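Local atomic coordinates of phytanoyl-CoA dioxygenase (Streptomyces malaysiense, PDB entry 6ZYL), a protein that hydroxylates the beta position of a residue in the peptide thioholgamide, probably as an iron- and 2-oxoglutarate-dependent non-heme enzyme. Residues S101-D106 against H142-W147. Residues are numbered along the deposited sequence; the frame is centred on the assembly and turned at random.
Sequences SLLGPD and HAARVW
L103, in the last turn of helix 93-103, packs on H142 and on A143-A144 at the start of strand 143-149, in the jelly-roll (double-stranded beta-helix) core expected of the PhyH family. This strand lies between strands 209-212 and 229-237 in the major sheet. L102 turns into the layer beside the contact, against F32 and against V211 of strand 209-212, which also touch A144, and the helix end thus sits against a face of that sheet. L103 carries the contact itself. With CG beside the backbone N (chi1 -55°), its two methyls fork over the main chain. CD2 lies 3.7 Å from A143 N. CD1 reaches further along the strand, 4.2 Å from A144 CB. The A143 methyl points away, onto I237. Cutting L103 back to an alanine would probably open a gap over the A143 backbone and leave the A144 methyl without this apolar partner. No direct hydrogen bond crosses, but a water lies in the plane of the imidazole, hydrogen-bonded to H142 ND1 at 2.8 Å. G104 then ends the helix with positive phi (105°), where any CB would be pressed against L103 O and come within 2.9 Å of P105 CD.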
loop_
_atom_site.group_PDB
_atom_site.type_symbol
_atom_site.label_atom_id
_atom_site.label_comp_id
_atom_site.label_asym_id
_atom_site.label_seq_id
_atom_site.Cartn_x
_atom_site.Cartn_y
_atom_site.Cartn_z
ATOM N N SER A 101 -6.942 -4.109 -15.148
ATOM C CA SER A 101 -7.187 -5.472 -15.604
ATOM C C SER A 101 -7.685 -6.371 -14.481
ATOM O O SER A 101 -8.261 -7.429 -14.756
ATOM C CB SER A 101 -5.915 -6.056 -16.225
ATOM O OG SER A 101 -5.021 -6.530 -15.234
ATOM N N LEU A 102 -7.490 -5.971 -13.227
ATOM C CA LEU A 102 -7.975 -6.733 -12.084
ATOM C C LEU A 102 -9.301 -6.216 -11.543
ATOM O O LEU A 102 -10.159 -7.015 -11.155
ATOM C CB LEU A 102 -6.943 -6.705 -10.954
ATOM C CG LEU A 102 -5.531 -7.216 -11.226
ATOM C CD1 LEU A 102 -4.720 -7.182 -9.925
ATOM C CD2 LEU A 102 -5.544 -8.608 -11.805
ATOM N N LEU A 103 -9.484 -4.895 -11.505
ATOM C CA LEU A 103 -10.610 -4.293 -10.808
ATOM C C LEU A 103 -11.592 -3.560 -11.710
ATOM O O LEU A 103 -12.663 -3.169 -11.230
ATOM C CB LEU A 103 -10.104 -3.301 -9.747
ATOM C CG LEU A 103 -9.112 -3.820 -8.705
ATOM C CD1 LEU A 103 -8.768 -2.716 -7.708
ATOM C CD2 LEU A 103 -9.664 -5.038 -7.992
ATOM N N GLY A 104 -11.269 -3.354 -12.981
ATOM C CA GLY A 104 -12.135 -2.617 -13.868
ATOM C C GLY A 104 -11.610 -1.225 -14.150
ATOM O O GLY A 104 -10.552 -0.821 -13.661
ATOM N N PRO A 105 -12.356 -0.455 -14.948
ATOM C CA PRO A 105 -11.859 0.849 -15.408
ATOM C C PRO A 105 -12.076 2.020 -14.462
ATOM O O PRO A 105 -11.590 3.120 -14.767
ATOM C CB PRO A 105 -12.650 1.059 -16.712
ATOM C CG PRO A 105 -13.977 0.401 -16.431
ATOM C CD PRO A 105 -13.660 -0.801 -15.549
ATOM N N ASP A 106 -12.770 1.833 -13.342
ATOM C CA ASP A 106 -13.025 2.902 -12.380
ATOM C C ASP A 106 -12.157 2.657 -11.153
ATOM O O ASP A 106 -12.374 1.689 -10.414
ATOM C CB ASP A 106 -14.502 2.960 -12.005
ATOM C CG ASP A 106 -15.402 3.134 -13.213
ATOM O OD1 ASP A 106 -15.058 3.945 -14.099
ATOM O OD2 ASP A 106 -16.450 2.462 -13.277
ATOM N N HIS A 142 -13.198 -5.733 -5.062
ATOM C CA HIS A 142 -13.011 -4.430 -5.688
ATOM C C HIS A 142 -11.855 -3.644 -5.078
ATOM O O HIS A 142 -11.873 -2.409 -5.077
ATOM C CB HIS A 142 -14.300 -3.613 -5.600
ATOM C CG HIS A 142 -15.503 -4.329 -6.134
ATOM N ND1 HIS A 142 -15.623 -4.688 -7.459
ATOM C CD2 HIS A 142 -16.632 -4.760 -5.523
ATOM C CE1 HIS A 142 -16.777 -5.304 -7.643
ATOM N NE2 HIS A 142 -17.409 -5.360 -6.485
ATOM N N ALA A 143 -10.831 -4.331 -4.581
ATOM C CA ALA A 143 -9.668 -3.638 -4.050
ATOM C C ALA A 143 -8.427 -4.495 -4.243
ATOM O O ALA A 143 -8.502 -5.719 -4.366
ATOM C CB ALA A 143 -9.844 -3.291 -2.567
ATOM N N ALA A 144 -7.277 -3.826 -4.255
ATOM C CA ALA A 144 -5.987 -4.488 -4.369
ATOM C C ALA A 144 -4.917 -3.527 -3.876
ATOM O O ALA A 144 -5.028 -2.314 -4.073
ATOM C CB ALA A 144 -5.698 -4.917 -5.813
ATOM N N ARG A 145 -3.894 -4.071 -3.225
ATOM C CA ARG A 145 -2.746 -3.294 -2.782
ATOM C C ARG A 145 -1.578 -3.566 -3.722
ATOM O O ARG A 145 -1.189 -4.723 -3.917
ATOM C CB ARG A 145 -2.365 -3.636 -1.342
ATOM C CG ARG A 145 -1.095 -2.940 -0.876
ATOM C CD ARG A 145 -0.921 -3.030 0.632
ATOM N NE ARG A 145 -1.873 -2.181 1.344
ATOM C CZ ARG A 145 -1.831 -1.943 2.649
ATOM N NH1 ARG A 145 -0.881 -2.491 3.392
ATOM N NH2 ARG A 145 -2.738 -1.157 3.212
ATOM N N VAL A 146 -1.028 -2.503 -4.302
ATOM C CA VAL A 146 0.148 -2.588 -5.162
ATOM C C VAL A 146 1.371 -2.288 -4.308
ATOM O O VAL A 146 1.492 -1.195 -3.742
ATOM C CB VAL A 146 0.046 -1.622 -6.352
ATOM C CG1 VAL A 146 1.317 -1.680 -7.190
ATOM C CG2 VAL A 146 -1.178 -1.954 -7.195
ATOM N N TRP A 147 2.276 -3.257 -4.219
ATOM C CA TRP A 147 3.459 -3.215 -3.360
ATOM C C TRP A 147 4.663 -3.009 -4.271
ATOM O O TRP A 147 5.180 -3.965 -4.856
ATOM C CB TRP A 147 3.545 -4.515 -2.569
ATOM C CG TRP A 147 4.483 -4.554 -1.410
ATOM C CD1 TRP A 147 4.343 -3.916 -0.214
ATOM C CD2 TRP A 147 5.683 -5.327 -1.318
ATOM N NE1 TRP A 147 5.394 -4.231 0.615
ATOM C CE2 TRP A 147 6.232 -5.095 -0.041
ATOM C CE3 TRP A 147 6.353 -6.187 -2.194
ATOM C CZ2 TRP A 147 7.419 -5.691 0.380
ATOM C CZ3 TRP A 147 7.532 -6.779 -1.773
ATOM C CH2 TRP A 147 8.052 -6.529 -0.499
HETATM O O HOH W 1 -13.616 -4.582 -9.375
#